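Local structure of adenylate isopentenyltransferase (Humulus lupulus, 3A8T) at residues Gly227-Ile232 with Glu236-Phe241; Gly202-Leu207 with Gly262-Ala267; Arg172-Phe177 with Ser334-Glu339. The protein catalyses transfer of an isopentenyl group from dimethylallyl diphosphate to ATP, ADP or AMP in cytokinin biosynthesis. All coordinates share one frame; numbering follows the deposited sequence.

Contact 1: Gly227-Ile232 with Glu236-Phe241. With ATP (adenosine-5'-triphosphate), chain B.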
loop_
_atom_site.group_PDB
_atom_site.type_symbol
_atom_site.label_atom_id
_atom_site.label_comp_id
_atom_site.label_asym_id
_atom_site.label_seq_id
_atom_site.Cartn_x
_atom_site.Cartn_y
_atom_site.Cartn_z
ATOM N N GLY A 227 11.247 5.677 -8.579
ATOM C CA GLY A 227 10.085 6.348 -8.018
ATOM C C GLY A 227 8.713 5.761 -8.374
ATOM O O GLY A 227 8.551 4.515 -8.474
ATOM N N LEU A 228 7.741 6.669 -8.550
ATOM C CA LEU A 228 6.371 6.298 -8.915
ATOM C C LEU A 228 6.321 5.389 -10.156
ATOM O O LEU A 228 5.392 4.630 -10.330
ATOM C CB LEU A 228 5.513 7.543 -9.165
ATOM C CG LEU A 228 4.030 7.231 -9.425
ATOM C CD1 LEU A 228 3.502 6.498 -8.246
ATOM C CD2 LEU A 228 3.194 8.458 -9.631
ATOM N N ARG A 229 7.337 5.450 -11.011
ATOM C CA ARG A 229 7.308 4.611 -12.191
ATOM C C ARG A 229 7.563 3.123 -11.855
ATOM O O ARG A 229 7.464 2.274 -12.714
ATOM C CB ARG A 229 8.268 5.170 -13.261
ATOM C CG ARG A 229 7.790 6.487 -13.786
ATOM C CD ARG A 229 8.461 6.917 -15.085
ATOM N NE ARG A 229 8.374 5.890 -16.111
ATOM C CZ ARG A 229 7.280 5.588 -16.819
ATOM N NH1 ARG A 229 6.130 6.249 -16.655
ATOM N NH2 ARG A 229 7.309 4.534 -17.621
ATOM N N LYS A 230 7.888 2.835 -10.595
ATOM C CA LYS A 230 8.053 1.465 -10.118
ATOM C C LYS A 230 6.705 0.780 -9.770
ATOM O O LYS A 230 6.661 -0.437 -9.703
ATOM C CB LYS A 230 8.876 1.415 -8.832
ATOM C CG LYS A 230 10.297 1.891 -8.975
ATOM C CD LYS A 230 10.987 1.815 -7.631
ATOM C CE LYS A 230 11.759 0.530 -7.524
ATOM N NZ LYS A 230 12.262 0.343 -6.132
ATOM N N ALA A 231 5.645 1.556 -9.534
ATOM C CA ALA A 231 4.319 1.068 -9.143
ATOM C C ALA A 231 3.845 -0.103 -9.959
ATOM O O ALA A 231 3.981 -0.065 -11.171
ATOM C CB ALA A 231 3.324 2.213 -9.247
ATOM N N ILE A 232 3.302 -1.156 -9.331
ATOM C CA ILE A 232 2.838 -2.299 -10.141
ATOM C C ILE A 232 1.719 -1.767 -11.054
ATOM O O ILE A 232 0.826 -1.039 -10.603
ATOM C CB ILE A 232 2.254 -3.496 -9.312
ATOM C CG1 ILE A 232 3.261 -4.052 -8.315
ATOM C CG2 ILE A 232 1.896 -4.614 -10.240
ATOM C CD1 ILE A 232 4.459 -4.484 -8.905
ATOM N N GLU A 236 3.917 -2.950 -16.709
ATOM C CA GLU A 236 3.062 -3.930 -17.396
ATOM C C GLU A 236 2.315 -3.269 -18.539
ATOM O O GLU A 236 2.348 -3.764 -19.677
ATOM C CB GLU A 236 2.073 -4.620 -16.432
ATOM C CG GLU A 236 2.699 -5.401 -15.306
ATOM C CD GLU A 236 3.120 -4.535 -14.106
ATOM O OE1 GLU A 236 3.225 -3.273 -14.194
ATOM O OE2 GLU A 236 3.343 -5.131 -13.037
ATOM N N PHE A 237 1.658 -2.148 -18.262
ATOM C CA PHE A 237 0.974 -1.498 -19.360
ATOM C C PHE A 237 1.874 -0.820 -20.341
ATOM O O PHE A 237 1.491 -0.672 -21.488
ATOM C CB PHE A 237 -0.168 -0.594 -18.871
ATOM C CG PHE A 237 -1.487 -1.348 -18.798
ATOM C CD1 PHE A 237 -2.098 -1.823 -19.986
ATOM C CD2 PHE A 237 -2.039 -1.749 -17.556
ATOM C CE1 PHE A 237 -3.214 -2.686 -19.931
ATOM C CE2 PHE A 237 -3.144 -2.602 -17.500
ATOM C CZ PHE A 237 -3.732 -3.076 -18.684
ATOM N N ASP A 238 3.069 -0.403 -19.922
ATOM C CA ASP A 238 4.024 0.207 -20.879
ATOM C C ASP A 238 4.315 -0.831 -21.990
ATOM O O ASP A 238 4.442 -0.504 -23.181
ATOM C CB ASP A 238 5.344 0.624 -20.202
ATOM C CG ASP A 238 5.204 1.901 -19.363
ATOM O OD1 ASP A 238 4.168 2.602 -19.492
ATOM O OD2 ASP A 238 6.121 2.220 -18.566
ATOM N N ARG A 239 4.387 -2.094 -21.611
ATOM C CA ARG A 239 4.639 -3.128 -22.590
ATOM C C ARG A 239 3.469 -3.141 -23.587
ATOM O O ARG A 239 3.666 -3.225 -24.778
ATOM C CB ARG A 239 4.776 -4.442 -21.861
ATOM C CG ARG A 239 5.102 -5.645 -22.694
ATOM C CD ARG A 239 5.914 -6.623 -21.841
ATOM N NE ARG A 239 6.110 -7.831 -22.604
ATOM C CZ ARG A 239 6.918 -7.899 -23.645
ATOM N NH1 ARG A 239 7.628 -6.842 -24.024
ATOM N NH2 ARG A 239 6.955 -8.994 -24.362
ATOM N N TYR A 240 2.249 -3.021 -23.087
ATOM C CA TYR A 240 1.068 -2.972 -23.937
ATOM C C TYR A 240 1.048 -1.701 -24.787
ATOM O O TYR A 240 0.871 -1.770 -25.974
ATOM C CB TYR A 240 -0.182 -3.021 -23.086
ATOM C CG TYR A 240 -1.426 -2.802 -23.855
ATOM C CD1 TYR A 240 -2.075 -3.856 -24.493
ATOM C CD2 TYR A 240 -1.985 -1.542 -23.946
ATOM C CE1 TYR A 240 -3.248 -3.666 -25.193
ATOM C CE2 TYR A 240 -3.171 -1.345 -24.651
ATOM C CZ TYR A 240 -3.797 -2.411 -25.267
ATOM O OH TYR A 240 -4.986 -2.197 -25.921
ATOM N N PHE A 241 1.239 -0.535 -24.184
ATOM C CA PHE A 241 1.220 0.697 -24.962
ATOM C C PHE A 241 2.380 0.709 -25.993
ATOM O O PHE A 241 2.356 1.424 -26.973
ATOM C CB PHE A 241 1.339 1.926 -24.033
ATOM C CG PHE A 241 0.213 2.078 -23.061
ATOM C CD1 PHE A 241 -1.109 2.086 -23.482
ATOM C CD2 PHE A 241 0.464 2.264 -21.693
ATOM C CE1 PHE A 241 -2.162 2.283 -22.562
ATOM C CE2 PHE A 241 -0.627 2.463 -20.777
ATOM C CZ PHE A 241 -1.904 2.472 -21.217
HETATM P PG ATP B . 11.985 -3.078 -1.878
HETATM O O1G ATP B . 12.966 -2.218 -1.145
HETATM O O2G ATP B . 11.887 -2.515 -3.405
HETATM O O3G ATP B . 12.501 -4.607 -1.931
HETATM P PB ATP B . 10.271 -2.075 0.031
HETATM O O1B ATP B . 10.493 -2.667 1.315
HETATM O O2B ATP B . 11.255 -0.885 -0.134
HETATM O O3B ATP B . 10.488 -3.132 -1.147
HETATM P PA ATP B . 7.577 -2.285 -0.777
HETATM O O1A ATP B . 7.583 -3.727 -0.582
HETATM O O2A ATP B . 6.165 -1.745 -0.184
HETATM O O3A ATP B . 8.764 -1.464 0.022
HETATM O "O5'" ATP B . 7.524 -1.866 -2.347
HETATM C "C5'" ATP B . 8.361 -2.637 -3.165
HETATM C "C4'" ATP B . 7.815 -2.521 -4.575
HETATM O "O4'" ATP B . 6.466 -3.005 -4.587
HETATM C "C3'" ATP B . 7.711 -1.073 -5.113
HETATM O "O3'" ATP B . 8.936 -0.668 -5.719
HETATM C "C2'" ATP B . 6.539 -1.176 -6.103
HETATM O "O2'" ATP B . 6.991 -1.602 -7.341
HETATM C "C1'" ATP B . 5.613 -2.205 -5.497
HETATM N N9 ATP B . 4.514 -1.542 -4.743
HETATM C C8 ATP B . 4.474 -1.300 -3.370
HETATM N N7 ATP B . 3.403 -0.603 -3.052
HETATM C C5 ATP B . 2.681 -0.353 -4.181
HETATM C C6 ATP B . 1.450 0.346 -4.506
HETATM N N6 ATP B . 0.691 0.981 -3.556
HETATM N N1 ATP B . 1.057 0.366 -5.797
HETATM C C2 ATP B . 1.761 -0.233 -6.748
HETATM N N3 ATP B . 2.900 -0.885 -6.503
HETATM C C4 ATP B . 3.396 -0.973 -5.279
HETATM O O HOH W 1 4.355 5.273 -18.415
#
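Glu236 lays its carboxylate against Ile232, with OE2 3.2 Å from the CG2 methyl. The glutamate chain bends at its second torsion (chi2 82°), which turns the carboxylate back toward the loop. Its polar atoms are held elsewhere: OE1 accepts a bond from Gly233 N, and OE2 from Asn274 ND2 on helix 257-289. Ile232 separates this carboxylate from the nucleotide. Ile232 CG2 faces Glu236, while Ile232 CG1 lies 3.7 Å from ATP N3. An alanine here would lack CG1 and CG2, and a gap would probably open between the Glu236 carboxylate and the adenosine. Phe237 turns instead to helices 203-210 and 257-289. Next along the helix, Asp238 meets Arg229. The guanidinium and carboxylate are nearly coplanar, 11° apart, and Arg229 NH2 lies 2.8 Å from Asp238 OD2. This is a salt bridge, but its hydrogen bond is bent and weak. A water supplies a second link: it accepts from Arg229 NH1 at 2.7 Å and donates to Asp238 OD1 at 2.9 Å. Further charges surround the pair. Asp217 and Asp215 bind Arg229 NE and NH1, and Arg225 binds Asp238 OD2. The helix thus backs a short 3-10 turn, 228-230, and the residues just after it. On the ligand side, Lys230 O accepts from ATP O2' at 2.7 Å, and Ile232 N donates to ATP N3 at 2.9 Å in a nearly straight bond (170°). The side chains of Lys230, Ala231 and Ile232 pack beside the ribose and adenine. The arrangement forms part of the wall of the ATP site there.

Contact 2: Gly202-Leu207 with Gly262-Ala267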
loop_
_atom_site.group_PDB
_atom_site.type_symbol
_atom_site.label_atom_id
_atom_site.label_comp_id
_atom_site.label_asym_id
_atom_site.label_seq_id
_atom_site.Cartn_x
_atom_site.Cartn_y
_atom_site.Cartn_z
ATOM N N GLY A 202 -11.124 2.562 -13.675
ATOM C CA GLY A 202 -10.470 3.406 -14.652
ATOM C C GLY A 202 -8.951 3.400 -14.578
ATOM O O GLY A 202 -8.300 4.347 -15.049
ATOM N N MET A 203 -8.373 2.351 -13.989
ATOM C CA MET A 203 -6.924 2.292 -13.907
ATOM C C MET A 203 -6.199 2.416 -15.269
ATOM O O MET A 203 -5.181 3.070 -15.358
ATOM C CB MET A 203 -6.490 1.007 -13.212
ATOM C CG MET A 203 -5.002 0.735 -13.254
ATOM S SD MET A 203 -4.606 -0.938 -12.772
ATOM C CE MET A 203 -3.254 -0.719 -11.760
ATOM N N PHE A 204 -6.732 1.782 -16.300
ATOM C CA PHE A 204 -6.157 1.778 -17.627
ATOM C C PHE A 204 -6.086 3.175 -18.262
ATOM O O PHE A 204 -5.083 3.560 -18.835
ATOM C CB PHE A 204 -6.933 0.785 -18.509
ATOM C CG PHE A 204 -6.577 0.850 -19.979
ATOM C CD1 PHE A 204 -5.406 0.247 -20.462
ATOM C CD2 PHE A 204 -7.391 1.566 -20.871
ATOM C CE1 PHE A 204 -5.021 0.343 -21.823
ATOM C CE2 PHE A 204 -7.033 1.694 -22.277
ATOM C CZ PHE A 204 -5.856 1.087 -22.747
ATOM N N ASP A 205 -7.146 3.944 -18.143
ATOM C CA ASP A 205 -7.158 5.285 -18.674
ATOM C C ASP A 205 -6.220 6.152 -17.893
ATOM O O ASP A 205 -5.651 7.048 -18.406
ATOM C CB ASP A 205 -8.559 5.816 -18.567
ATOM C CG ASP A 205 -9.514 4.952 -19.335
ATOM O OD1 ASP A 205 -9.460 4.964 -20.589
ATOM O OD2 ASP A 205 -10.299 4.227 -18.697
ATOM N N GLU A 206 -6.061 5.859 -16.628
ATOM C CA GLU A 206 -5.164 6.627 -15.767
ATOM C C GLU A 206 -3.736 6.401 -16.266
ATOM O O GLU A 206 -2.944 7.330 -16.411
ATOM C CB GLU A 206 -5.310 6.116 -14.323
ATOM C CG GLU A 206 -4.533 6.874 -13.285
ATOM C CD GLU A 206 -4.637 6.256 -11.888
ATOM O OE1 GLU A 206 -4.051 5.170 -11.662
ATOM O OE2 GLU A 206 -5.312 6.865 -11.025
ATOM N N LEU A 207 -3.424 5.142 -16.556
ATOM C CA LEU A 207 -2.098 4.788 -17.007
ATOM C C LEU A 207 -1.871 5.273 -18.436
ATOM O O LEU A 207 -0.754 5.639 -18.793
ATOM C CB LEU A 207 -1.910 3.261 -16.878
ATOM C CG LEU A 207 -1.914 2.587 -15.488
ATOM C CD1 LEU A 207 -2.102 1.156 -15.664
ATOM C CD2 LEU A 207 -0.589 2.807 -14.710
ATOM N N GLY A 262 -4.587 -10.232 -26.863
ATOM C CA GLY A 262 -3.587 -11.055 -26.214
ATOM C C GLY A 262 -2.669 -10.130 -25.392
ATOM O O GLY A 262 -2.326 -10.454 -24.262
ATOM N N ALA A 263 -2.298 -8.961 -25.918
ATOM C CA ALA A 263 -1.398 -8.108 -25.162
ATOM C C ALA A 263 -2.068 -7.520 -23.938
ATOM O O ALA A 263 -1.475 -7.436 -22.887
ATOM C CB ALA A 263 -0.838 -7.015 -26.047
ATOM N N PHE A 264 -3.326 -7.154 -24.075
ATOM C CA PHE A 264 -4.059 -6.597 -22.964
ATOM C C PHE A 264 -4.147 -7.605 -21.824
ATOM O O PHE A 264 -3.834 -7.328 -20.664
ATOM C CB PHE A 264 -5.470 -6.255 -23.398
ATOM C CG PHE A 264 -6.185 -5.396 -22.421
ATOM C CD1 PHE A 264 -5.928 -4.021 -22.391
ATOM C CD2 PHE A 264 -6.997 -5.966 -21.445
ATOM C CE1 PHE A 264 -6.453 -3.241 -21.418
ATOM C CE2 PHE A 264 -7.530 -5.191 -20.449
ATOM C CZ PHE A 264 -7.265 -3.823 -20.423
ATOM N N GLU A 265 -4.619 -8.780 -22.195
ATOM C CA GLU A 265 -4.814 -9.882 -21.307
ATOM C C GLU A 265 -3.526 -10.192 -20.583
ATOM O O GLU A 265 -3.543 -10.377 -19.379
ATOM C CB GLU A 265 -5.324 -11.062 -22.158
ATOM C CG GLU A 265 -5.535 -12.393 -21.467
ATOM C CD GLU A 265 -5.930 -13.544 -22.474
ATOM O OE1 GLU A 265 -6.057 -14.730 -22.036
ATOM O OE2 GLU A 265 -6.107 -13.255 -23.695
ATOM N N GLU A 266 -2.418 -10.232 -21.318
ATOM C CA GLU A 266 -1.096 -10.517 -20.759
ATOM C C GLU A 266 -0.688 -9.421 -19.744
ATOM O O GLU A 266 -0.119 -9.713 -18.708
ATOM C CB GLU A 266 -0.021 -10.619 -21.884
ATOM C CG GLU A 266 1.314 -9.942 -21.502
ATOM C CD GLU A 266 2.527 -10.180 -22.454
ATOM O OE1 GLU A 266 2.613 -9.536 -23.540
ATOM O OE2 GLU A 266 3.408 -11.003 -22.090
ATOM N N ALA A 267 -0.952 -8.162 -20.065
ATOM C CA ALA A 267 -0.614 -7.088 -19.152
ATOM C C ALA A 267 -1.382 -7.350 -17.833
ATOM O O ALA A 267 -0.784 -7.382 -16.732
ATOM C CB ALA A 267 -0.982 -5.778 -19.773
#
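Phe204 and Phe264 carry this contact alone, as a tilted T-shaped pair between two helices. The first segment starts at Gly202, which ends one helix in a Schellman motif and takes the N-cap position of the next. Its positive phi would press a side chain against the preceding carbonyl oxygen, so a glycine suits the joint. Gly202 O then accepts from Glu206 N at 3.1 Å, within the first turn of helix 203-210. Phe204 follows, with its CB directed at helix 257-289. CG stands anti to the backbone N (chi1 171°), and the ring reaches out from the helix. Phe264 leaves its own helix to the side, and its ring reaches across to Phe204. The edge of Phe264 turns toward the face of Phe204, with the planes at 67° and the centroids 5.6 Å apart. One atom does the touching on the Phe264 side. Phe264 CE1 lies 3.8 Å from Phe204 CD1 and 3.9 Å from Phe204 CE1, near the CD1-CE1 bond rather than over the ring centre. The contact is small and wholly apolar, with no hydrogen bond across it. Further on, Glu206 bonds to Thr83 OG1 and Ile82 N, away from the aromatic side. Leu207, almost one turn after Phe204, packs on Val234 and Phe237. Helix 234-243 fills in beside the pair: Phe237 meets both rings, and Tyr240 makes an edge-to-face pair with Phe264. Helices 203-210, 234-243 and 257-289 are thus joined through an aromatic cluster whose Phe204-Phe264 pair lies near the surface, away from the nucleotide.

Contact 3: Arg172-Phe177 with Ser334-Glu339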
loop_
_atom_site.group_PDB
_atom_site.type_symbol
_atom_site.label_atom_id
_atom_site.label_comp_id
_atom_site.label_asym_id
_atom_site.label_seq_id
_atom_site.Cartn_x
_atom_site.Cartn_y
_atom_site.Cartn_z
ATOM N N ARG A 172 13.544 3.894 18.019
ATOM C CA ARG A 172 13.451 5.295 18.301
ATOM C C ARG A 172 12.209 5.591 19.105
ATOM O O ARG A 172 12.220 6.482 19.940
ATOM C CB ARG A 172 13.377 6.007 16.968
ATOM C CG ARG A 172 14.048 7.312 16.899
ATOM C CD ARG A 172 14.346 7.547 15.451
ATOM N NE ARG A 172 14.207 8.952 15.136
ATOM C CZ ARG A 172 13.755 9.398 13.982
ATOM N NH1 ARG A 172 13.400 8.547 13.043
ATOM N NH2 ARG A 172 13.658 10.704 13.780
ATOM N N TYR A 173 11.135 4.846 18.856
ATOM C CA TYR A 173 9.906 5.107 19.551
ATOM C C TYR A 173 9.431 3.961 20.429
ATOM O O TYR A 173 10.022 2.904 20.502
ATOM C CB TYR A 173 8.814 5.412 18.529
ATOM C CG TYR A 173 9.159 6.480 17.533
ATOM C CD1 TYR A 173 9.179 7.825 17.887
ATOM C CD2 TYR A 173 9.546 6.136 16.238
ATOM C CE1 TYR A 173 9.587 8.803 16.961
ATOM C CE2 TYR A 173 9.961 7.094 15.324
ATOM C CZ TYR A 173 9.976 8.418 15.684
ATOM O OH TYR A 173 10.337 9.334 14.731
ATOM N N ASP A 174 8.327 4.207 21.099
ATOM C CA ASP A 174 7.676 3.228 21.928
ATOM C C ASP A 174 6.579 2.717 20.981
ATOM O O ASP A 174 5.498 3.309 20.875
ATOM C CB ASP A 174 7.056 3.948 23.116
ATOM C CG ASP A 174 6.283 3.029 24.006
ATOM O OD1 ASP A 174 6.566 1.805 23.978
ATOM O OD2 ASP A 174 5.416 3.543 24.751
ATOM N N CYS A 175 6.867 1.623 20.295
ATOM C CA CYS A 175 5.946 1.073 19.309
ATOM C C CYS A 175 4.964 -0.023 19.705
ATOM O O CYS A 175 5.245 -0.852 20.558
ATOM C CB CYS A 175 6.745 0.517 18.130
ATOM S SG CYS A 175 7.840 1.621 17.351
ATOM N N CYS A 176 3.810 -0.017 19.045
ATOM C CA CYS A 176 2.810 -1.065 19.194
ATOM C C CYS A 176 2.669 -1.450 17.716
ATOM O O CYS A 176 2.456 -0.599 16.868
ATOM C CB CYS A 176 1.484 -0.539 19.746
ATOM S SG CYS A 176 0.158 -1.785 19.765
ATOM N N PHE A 177 2.822 -2.732 17.418
ATOM C CA PHE A 177 2.772 -3.217 16.060
ATOM C C PHE A 177 1.556 -4.063 15.830
ATOM O O PHE A 177 1.443 -5.110 16.425
ATOM C CB PHE A 177 3.968 -4.124 15.772
ATOM C CG PHE A 177 5.299 -3.465 15.889
ATOM C CD1 PHE A 177 5.779 -2.648 14.874
ATOM C CD2 PHE A 177 6.105 -3.689 17.006
ATOM C CE1 PHE A 177 7.045 -2.055 14.962
ATOM C CE2 PHE A 177 7.374 -3.100 17.112
ATOM C CZ PHE A 177 7.840 -2.282 16.087
ATOM N N SER A 334 -5.773 0.339 23.200
ATOM C CA SER A 334 -6.262 0.804 24.470
ATOM C C SER A 334 -5.249 0.490 25.582
ATOM O O SER A 334 -4.927 1.343 26.400
ATOM C CB SER A 334 -7.569 0.094 24.742
ATOM O OG SER A 334 -8.379 0.890 25.544
ATOM N N ARG A 335 -4.719 -0.723 25.621
ATOM C CA ARG A 335 -3.769 -1.003 26.680
ATOM C C ARG A 335 -2.406 -0.333 26.494
ATOM O O ARG A 335 -1.695 -0.059 27.464
ATOM C CB ARG A 335 -3.619 -2.500 26.823
ATOM C CG ARG A 335 -4.926 -3.143 27.227
ATOM C CD ARG A 335 -4.821 -4.633 27.040
ATOM N NE ARG A 335 -6.057 -5.331 27.317
ATOM C CZ ARG A 335 -6.317 -6.534 26.823
ATOM N NH1 ARG A 335 -5.400 -7.102 26.034
ATOM N NH2 ARG A 335 -7.467 -7.173 27.124
ATOM N N PHE A 336 -2.065 -0.080 25.239
ATOM C CA PHE A 336 -0.823 0.547 24.828
ATOM C C PHE A 336 -0.900 2.040 25.187
ATOM O O PHE A 336 0.115 2.672 25.511
ATOM C CB PHE A 336 -0.680 0.392 23.309
ATOM C CG PHE A 336 0.399 1.239 22.695
ATOM C CD1 PHE A 336 1.739 1.048 23.037
ATOM C CD2 PHE A 336 0.090 2.171 21.695
ATOM C CE1 PHE A 336 2.766 1.754 22.401
ATOM C CE2 PHE A 336 1.125 2.901 21.033
ATOM C CZ PHE A 336 2.460 2.681 21.395
ATOM N N LEU A 337 -2.093 2.620 25.127
ATOM C CA LEU A 337 -2.197 4.027 25.450
ATOM C C LEU A 337 -2.129 4.334 26.948
ATOM O O LEU A 337 -1.831 5.468 27.364
ATOM C CB LEU A 337 -3.452 4.599 24.833
ATOM C CG LEU A 337 -3.303 4.619 23.323
ATOM C CD1 LEU A 337 -4.498 5.304 22.704
ATOM C CD2 LEU A 337 -2.013 5.338 22.952
ATOM N N ASP A 338 -2.391 3.316 27.752
ATOM C CA ASP A 338 -2.324 3.472 29.187
ATOM C C ASP A 338 -0.882 3.434 29.683
ATOM O O ASP A 338 -0.284 4.484 29.970
ATOM C CB ASP A 338 -3.137 2.383 29.858
ATOM C CG ASP A 338 -4.505 2.855 30.220
ATOM O OD1 ASP A 338 -4.671 3.410 31.342
ATOM O OD2 ASP A 338 -5.413 2.694 29.369
ATOM N N GLU A 339 -0.307 2.241 29.787
ATOM C CA GLU A 339 1.056 2.170 30.277
ATOM C C GLU A 339 2.022 2.336 29.126
ATOM O O GLU A 339 2.623 3.432 29.012
ATOM C CB GLU A 339 1.324 0.840 30.991
ATOM C CG GLU A 339 0.586 0.646 32.326
ATOM C CD GLU A 339 -0.888 0.258 32.160
ATOM O OE1 GLU A 339 -1.716 1.134 31.821
ATOM O OE2 GLU A 339 -1.216 -0.933 32.363
ATOM O OXT GLU A 339 2.152 1.364 28.348
#
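Phe336 packs flat against Cys176, joining the C-terminal helix to a strand of the parallel sheet in this P-loop NTPase-like, Rossmann-type fold. The axes of strand 174-177 and helix segment 334-338 come within 9.7 Å and run nearly antiparallel. Phe336 is the residue that bridges them. Its CG is anti to the backbone N (chi1 168°), which swings the ring out over the strand. Cys176 CB sits almost exactly above the ring centre, 3.4 Å from the Phe336 centroid and only 3° off the normal. This is a CH-pi contact, and all six ring carbons lie at nearly the same distance from CB. The thiol takes the rotamer with SG anti to the backbone N (chi1 173°). Cys176 SG lies over the same ring more loosely, 4.6 Å from the Phe336 centroid, in a sulfur-aromatic contact.

Asp174, two residues earlier on the same side of the strand, slides past the ring. Its OD2 comes within 4.0 Å of Phe336 CE1, and OD2 forms a salt bridge with Lys41. Lys41 ties the group together: it also makes a cation-pi contact with the Phe336 ring and bonds to Phe336 O. The far end of the ring points at the strand backbone, where Asp174 O lies in the ring plane, 3.1 Å from Phe336 CZ.

Contacts 1 and 2 are neighbours, with centres about 10 Å apart. The two touch, because helix 234-243 of contact 1 packs against both helices of contact 2, with Phe237 CE1 3.6 Å from Phe264 CE1. Contact 3 lies on the opposite side of the chain's centre, about 39 Å from contact 1 between centres. Contact 1 is buried and largely polar, with a salt bridge and a water across it and ATP against its loop. Contact 2 is a surface contact of two rings between helices, with no polar bond across it. Contact 3 is partly buried and mixed: a ring lies on a sheet strand, with Asp174 and, from outside the segments, Lys41 adding charge beside it. Only contact 1 touches ATP.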